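Long-range contacts in gamma-glutamyltranspeptidase (Ggt) (Helicobacter pylori 26695, PDB 5BPK), which probably transfers or hydrolyses the gamma-glutamyl group of glutathione and related compounds, as an N-terminal nucleophile (Ntn) hydrolase that matures by self-cleavage into two chains: residues V98-R103 with V261-P266; G85-I90 with I277-P282. All coordinates share one frame; numbering follows the deposited sequence.

How the interactions relate
Interactions 1 and 2 lie in one antiparallel sheet, their centres about 6 Å apart. Interaction 1 pairs the two inner strands of this chain, 97-102 and 262-271; interaction 2 joins the flanking strands 85-91 and 274-278, and what follows the latter, by side chains packed over one face. They meet directly: Leu100 N lies 2.7 Å from Ala88 O, a probable hydrogen bond between neighbouring strands, and Asp101 OD2 packs 3.2 Å from Pro282 CD. Both reach the ligand pocket at the border with the other chain. Arg103, just after strand 97-102, hydrogen-bonds the bound dihydro-oxazole amino acid, probably derived from acivicin, and the side chain of Phe87 comes within about 6 Å of it.

Interaction 1. Residues V98-R103 with V261-P266; sequences VALDFR and VKWRKP. With 4UD ((2S)-amino[(5S)-4,5-dihydro-1,2-oxazol-5-yl]acetic acid), chain O; EDO (1,2-ethanediol), chain M.
Asp101 and Arg264 form a salt bridge on one face of the two inner strands of this chain's antiparallel sheet, part of the Ntn-hydrolase fold. Two of the guanidinium nitrogens converge on one carboxylate oxygen: Arg264 NE lies 2.8 Å from Asp101 OD2, on its anti lone pair, and Arg264 NH2 lies 2.9 Å from that same OD2. Carboxylate and guanidinium are nearly coplanar, and the arginine chain runs extended from CG to NE to bring its side edge there. Beneath them, four backbone bonds link Ala99 with Arg264 and Asp101 with Lys262. The non-hydrogen-bonded pair between, Leu100 and Trp263, turns to the other face. There Leu100 CD1 stands 3.7 Å from the centroid of the indole six-membered ring, 9° off its normal, a CH-pi contact. Chi1 (179°) and chi2 (59°) of Leu100 together put CD1 over the indole and against Val261 CB at 3.8 Å. Val98 CG2 adds to the packing beside Trp263 CZ3.

Farther out, Asp101 OD1 accepts from Arg103 N at 2.9 Å, closing an Asx turn where the strand ends at the pocket, and also pairs with Arg69 of the other chain. Asp334 OD2 forms salt bridges with both Arg264 NH2 and Lys262 NZ. Arg103 NH1 reaches ligand O9 at 2.9 Å, while Asp43 and Glu40 of the other chain form salt bridges with its guanidinium. Asp101 thus uses one oxygen to tie the strands together and the other to shape the turn into Arg103; Arg264 and Arg69 of the other chain would probably stabilise its negative charge.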
loop_
_atom_site.group_PDB
_atom_site.type_symbol
_atom_site.label_atom_id
_atom_site.label_comp_id
_atom_site.label_asym_id
_atom_site.label_seq_id
_atom_site.Cartn_x
_atom_site.Cartn_y
_atom_site.Cartn_z
ATOM N N VAL A 98 -4.365 -15.935 -5.023
ATOM C CA VAL A 98 -2.961 -15.992 -4.645
ATOM C C VAL A 98 -2.489 -14.614 -4.238
ATOM O O VAL A 98 -3.106 -13.611 -4.604
ATOM C CB VAL A 98 -2.088 -16.536 -5.801
ATOM C CG1 VAL A 98 -2.598 -17.917 -6.250
ATOM C CG2 VAL A 98 -2.071 -15.565 -6.959
ATOM N N ALA A 99 -1.430 -14.573 -3.438
ATOM C CA ALA A 99 -0.840 -13.316 -2.982
ATOM C C ALA A 99 0.627 -13.334 -3.359
ATOM O O ALA A 99 1.323 -14.316 -3.092
ATOM C CB ALA A 99 -0.997 -13.161 -1.491
ATOM N N LEU A 100 1.084 -12.281 -4.017
ATOM C CA LEU A 100 2.482 -12.139 -4.364
ATOM C C LEU A 100 3.154 -11.143 -3.414
ATOM O O LEU A 100 2.747 -9.993 -3.321
ATOM C CB LEU A 100 2.627 -11.666 -5.806
ATOM C CG LEU A 100 4.053 -11.456 -6.311
ATOM C CD1 LEU A 100 4.880 -12.716 -6.240
ATOM C CD2 LEU A 100 4.013 -10.876 -7.725
ATOM N N ASP A 101 4.176 -11.623 -2.724
ATOM C CA ASP A 101 5.011 -10.840 -1.822
ATOM C C ASP A 101 6.247 -10.413 -2.617
ATOM O O ASP A 101 7.135 -11.234 -2.882
ATOM C CB ASP A 101 5.373 -11.737 -0.607
ATOM C CG ASP A 101 6.458 -11.166 0.301
ATOM O OD1 ASP A 101 7.033 -10.092 0.031
ATOM O OD2 ASP A 101 6.752 -11.863 1.303
ATOM N N PHE A 102 6.291 -9.133 -3.000
ATOM C CA PHE A 102 7.516 -8.516 -3.504
ATOM C C PHE A 102 7.975 -7.364 -2.591
ATOM O O PHE A 102 8.464 -6.330 -3.033
ATOM C CB PHE A 102 7.417 -8.147 -4.996
ATOM C CG PHE A 102 6.312 -7.176 -5.364
ATOM C CD1 PHE A 102 5.027 -7.622 -5.637
ATOM C CD2 PHE A 102 6.600 -5.837 -5.576
ATOM C CE1 PHE A 102 4.039 -6.731 -6.042
ATOM C CE2 PHE A 102 5.603 -4.934 -5.968
ATOM C CZ PHE A 102 4.317 -5.393 -6.205
ATOM N N ARG A 103 7.820 -7.600 -1.295
ATOM C CA ARG A 103 8.269 -6.676 -0.257
ATOM C C ARG A 103 9.792 -6.641 -0.186
ATOM O O ARG A 103 10.461 -7.660 -0.373
ATOM C CB ARG A 103 7.693 -7.124 1.083
ATOM C CG ARG A 103 8.020 -6.261 2.291
ATOM C CD ARG A 103 7.382 -4.884 2.232
ATOM N NE ARG A 103 7.302 -4.287 3.567
ATOM C CZ ARG A 103 6.830 -3.071 3.832
ATOM N NH1 ARG A 103 6.428 -2.273 2.864
ATOM N NH2 ARG A 103 6.776 -2.636 5.081
ATOM N N VAL A 261 10.980 -13.042 -4.764
ATOM C CA VAL A 261 9.542 -12.895 -4.463
ATOM C C VAL A 261 9.063 -14.176 -3.804
ATOM O O VAL A 261 9.730 -15.207 -3.882
ATOM C CB VAL A 261 8.646 -12.613 -5.717
ATOM C CG1 VAL A 261 9.108 -11.347 -6.445
ATOM C CG2 VAL A 261 8.589 -13.821 -6.658
ATOM N N LYS A 262 7.917 -14.101 -3.135
ATOM C CA LYS A 262 7.260 -15.280 -2.604
ATOM C C LYS A 262 5.791 -15.280 -2.971
ATOM O O LYS A 262 5.077 -14.307 -2.733
ATOM C CB LYS A 262 7.430 -15.359 -1.100
ATOM C CG LYS A 262 8.889 -15.649 -0.725
ATOM C CD LYS A 262 9.065 -16.040 0.720
ATOM C CE LYS A 262 8.315 -17.308 1.082
ATOM N NZ LYS A 262 8.853 -17.916 2.337
ATOM N N TRP A 263 5.347 -16.370 -3.588
ATOM C CA TRP A 263 3.923 -16.607 -3.768
ATOM C C TRP A 263 3.374 -17.201 -2.487
ATOM O O TRP A 263 3.785 -18.288 -2.066
ATOM C CB TRP A 263 3.665 -17.556 -4.928
ATOM C CG TRP A 263 4.057 -16.996 -6.240
ATOM C CD1 TRP A 263 5.201 -17.251 -6.934
ATOM C CD2 TRP A 263 3.303 -16.074 -7.030
ATOM N NE1 TRP A 263 5.210 -16.541 -8.108
ATOM C CE2 TRP A 263 4.053 -15.815 -8.201
ATOM C CE3 TRP A 263 2.061 -15.452 -6.873
ATOM C CZ2 TRP A 263 3.595 -14.956 -9.209
ATOM C CZ3 TRP A 263 1.609 -14.612 -7.870
ATOM C CH2 TRP A 263 2.378 -14.364 -9.021
ATOM N N ARG A 264 2.460 -16.476 -1.859
ATOM C CA ARG A 264 1.923 -16.855 -0.569
ATOM C C ARG A 264 0.427 -17.065 -0.672
ATOM O O ARG A 264 -0.238 -16.523 -1.560
ATOM C CB ARG A 264 2.217 -15.773 0.464
ATOM C CG ARG A 264 3.698 -15.411 0.596
ATOM C CD ARG A 264 3.915 -14.596 1.832
ATOM N NE ARG A 264 5.268 -14.097 2.066
ATOM C CZ ARG A 264 6.159 -14.661 2.884
ATOM N NH1 ARG A 264 5.885 -15.799 3.507
ATOM N NH2 ARG A 264 7.341 -14.079 3.079
ATOM N N LYS A 265 -0.111 -17.820 0.275
ATOM C CA LYS A 265 -1.544 -17.893 0.442
ATOM C C LYS A 265 -2.037 -16.552 0.975
ATOM O O LYS A 265 -1.426 -15.982 1.887
ATOM C CB LYS A 265 -1.915 -18.996 1.410
ATOM C CG LYS A 265 -1.647 -20.395 0.877
ATOM C CD LYS A 265 -2.198 -21.425 1.838
ATOM C CE LYS A 265 -1.859 -22.842 1.422
ATOM N NZ LYS A 265 -2.401 -23.828 2.405
ATOM N N PRO A 266 -3.104 -16.012 0.375
ATOM C CA PRO A 266 -3.704 -14.829 0.966
ATOM C C PRO A 266 -4.362 -15.168 2.288
ATOM O O PRO A 266 -4.633 -16.340 2.570
ATOM C CB PRO A 266 -4.771 -14.413 -0.055
ATOM C CG PRO A 266 -5.078 -15.618 -0.820
ATOM C CD PRO A 266 -3.905 -16.549 -0.741
HETATM C C3 4UD O . 2.202 3.658 1.827
HETATM C C4 4UD O . 3.213 2.043 2.966
HETATM C C5 4UD O . 3.519 3.452 2.490
HETATM C C6 4UD O . 3.946 1.601 4.241
HETATM C C8 4UD O . 3.569 0.155 4.473
HETATM O O9 4UD O . 4.132 -0.737 3.886
HETATM O O10 4UD O . 2.583 -0.164 5.342
HETATM N N7 4UD O . 5.401 1.676 4.056
HETATM O O2 4UD O . 1.816 2.027 3.246
HETATM N N1 4UD O . 1.327 2.836 2.303
HETATM C C1 EDO M . 8.238 -16.336 -10.401
HETATM O O1 EDO M . 8.156 -16.739 -9.034
HETATM C C2 EDO M . 6.860 -16.439 -11.048
HETATM O O2 EDO M . 6.964 -16.369 -12.477
#

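Interaction 2. Residues G85-I90 with I277-P282; sequences GGFAVI and ISMSPP
Phe87 starts the contact, its ring lying across the Met279 side chain at about a right angle. Met279 CG sits over one face, 4.0 Å from the ring centroid and 23° off the normal, a CH-pi contact. The sulfur stands obliquely at 4.4 Å from the same centroid in a Met-aromatic contact, and Met279 CE closes to 3.5 Å from Phe87 CD1. The bend at chi2 (64°) of Met279 leaves CG over the face and carries SD and CE out past the CD1 rim. At the ring edge, Pro282 CG lies 3.8 Å from Phe87 CE1, presented by a proline that follows a cis peptide bond.

Two residues on, Val89 points the same way and divides its methyls: CG1 meets Ile277 CG2 at 3.7 Å, while CG2 rests 3.9 Å from Met279 N. Residues 85-90 and Ile277-Ser278 belong to the outermost strands of this chain's sheet and pair antiparallel with a strand of the other chain; Met279 to Pro282 lie in the loop beyond. The direct contact is thus apolar, resting on dispersion and weak CH-pi and sulfur-aromatic attraction beside the ligand pocket, while backbone pairing runs through the other chain's strand.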
loop_
_atom_site.group_PDB
_atom_site.type_symbol
_atom_site.label_atom_id
_atom_site.label_comp_id
_atom_site.label_asym_id
_atom_site.label_seq_id
_atom_site.Cartn_x
_atom_site.Cartn_y
_atom_site.Cartn_z
ATOM N N GLY A 85 8.988 -1.778 -3.272
ATOM C CA GLY A 85 8.382 -3.104 -3.244
ATOM C C GLY A 85 6.915 -3.009 -2.890
ATOM O O GLY A 85 6.354 -1.906 -2.730
ATOM N N GLY A 86 6.276 -4.161 -2.768
ATOM C CA GLY A 86 4.850 -4.174 -2.510
ATOM C C GLY A 86 4.247 -5.557 -2.592
ATOM O O GLY A 86 4.952 -6.549 -2.482
ATOM N N PHE A 87 2.930 -5.591 -2.780
ATOM C CA PHE A 87 2.143 -6.812 -2.782
ATOM C C PHE A 87 1.116 -6.789 -3.902
ATOM O O PHE A 87 0.551 -5.730 -4.223
ATOM C CB PHE A 87 1.390 -6.959 -1.458
ATOM C CG PHE A 87 2.271 -6.914 -0.244
ATOM C CD1 PHE A 87 3.087 -7.991 0.076
ATOM C CD2 PHE A 87 2.274 -5.807 0.579
ATOM C CE1 PHE A 87 3.911 -7.946 1.206
ATOM C CE2 PHE A 87 3.083 -5.754 1.724
ATOM C CZ PHE A 87 3.905 -6.834 2.031
ATOM N N ALA A 88 0.813 -7.962 -4.441
ATOM C CA ALA A 88 -0.289 -8.105 -5.395
ATOM C C ALA A 88 -1.165 -9.247 -4.931
ATOM O O ALA A 88 -0.678 -10.357 -4.728
ATOM C CB ALA A 88 0.219 -8.400 -6.791
ATOM N N VAL A 89 -2.445 -8.964 -4.740
ATOM C CA VAL A 89 -3.439 -9.978 -4.458
ATOM C C VAL A 89 -4.193 -10.224 -5.775
ATOM O O VAL A 89 -4.664 -9.281 -6.441
ATOM C CB VAL A 89 -4.341 -9.550 -3.282
ATOM C CG1 VAL A 89 -5.580 -10.419 -3.179
ATOM C CG2 VAL A 89 -3.551 -9.612 -1.987
ATOM N N ILE A 90 -4.273 -11.494 -6.167
ATOM C CA ILE A 90 -4.743 -11.843 -7.502
ATOM C C ILE A 90 -5.816 -12.912 -7.403
ATOM O O ILE A 90 -5.624 -13.905 -6.713
ATOM C CB ILE A 90 -3.596 -12.371 -8.376
ATOM C CG1 ILE A 90 -2.498 -11.302 -8.525
ATOM C CG2 ILE A 90 -4.146 -12.808 -9.743
ATOM C CD1 ILE A 90 -1.188 -11.808 -9.124
ATOM N N ILE A 277 -10.493 -11.511 0.410
ATOM C CA ILE A 277 -9.161 -12.016 0.035
ATOM C C ILE A 277 -8.183 -10.861 0.179
ATOM O O ILE A 277 -8.296 -9.871 -0.536
ATOM C CB ILE A 277 -9.119 -12.519 -1.438
ATOM C CG1 ILE A 277 -10.264 -13.510 -1.699
ATOM C CG2 ILE A 277 -7.742 -13.131 -1.785
ATOM C CD1 ILE A 277 -10.132 -14.820 -0.971
ATOM N N SER A 278 -7.213 -10.983 1.076
ATOM C CA SER A 278 -6.290 -9.877 1.328
ATOM C C SER A 278 -4.878 -10.349 1.656
ATOM O O SER A 278 -4.594 -11.563 1.639
ATOM C CB SER A 278 -6.862 -8.952 2.414
ATOM O OG SER A 278 -6.167 -7.711 2.462
ATOM N N MET A 279 -3.985 -9.394 1.921
ATOM C CA MET A 279 -2.568 -9.725 2.035
ATOM C C MET A 279 -2.174 -10.249 3.400
ATOM O O MET A 279 -2.474 -9.646 4.436
ATOM C CB MET A 279 -1.678 -8.545 1.688
ATOM C CG MET A 279 -0.217 -8.923 1.597
ATOM S SD MET A 279 0.108 -10.091 0.253
ATOM C CE MET A 279 1.510 -10.990 0.942
ATOM N N SER A 280 -1.472 -11.372 3.351
ATOM C CA SER A 280 -0.972 -12.099 4.507
ATOM C C SER A 280 0.403 -11.560 4.921
ATOM O O SER A 280 0.953 -10.684 4.251
ATOM C CB SER A 280 -0.860 -13.562 4.104
ATOM O OG SER A 280 -0.242 -13.689 2.827
ATOM N N PRO A 281 0.982 -12.098 6.016
ATOM C CA PRO A 281 2.327 -11.671 6.373
ATOM C C PRO A 281 3.287 -11.818 5.193
ATOM O O PRO A 281 3.240 -12.820 4.486
ATOM C CB PRO A 281 2.684 -12.605 7.530
ATOM C CG PRO A 281 1.368 -12.759 8.234
ATOM C CD PRO A 281 0.375 -12.899 7.095
ATOM N N PRO A 282 4.179 -10.839 4.987
ATOM C CA PRO A 282 4.641 -9.795 5.894
ATOM C C PRO A 282 3.827 -8.502 5.951
ATOM O O PRO A 282 4.293 -7.531 6.541
ATOM C CB PRO A 282 6.054 -9.517 5.383
ATOM C CG PRO A 282 5.926 -9.710 3.934
ATOM C CD PRO A 282 4.993 -10.871 3.765
#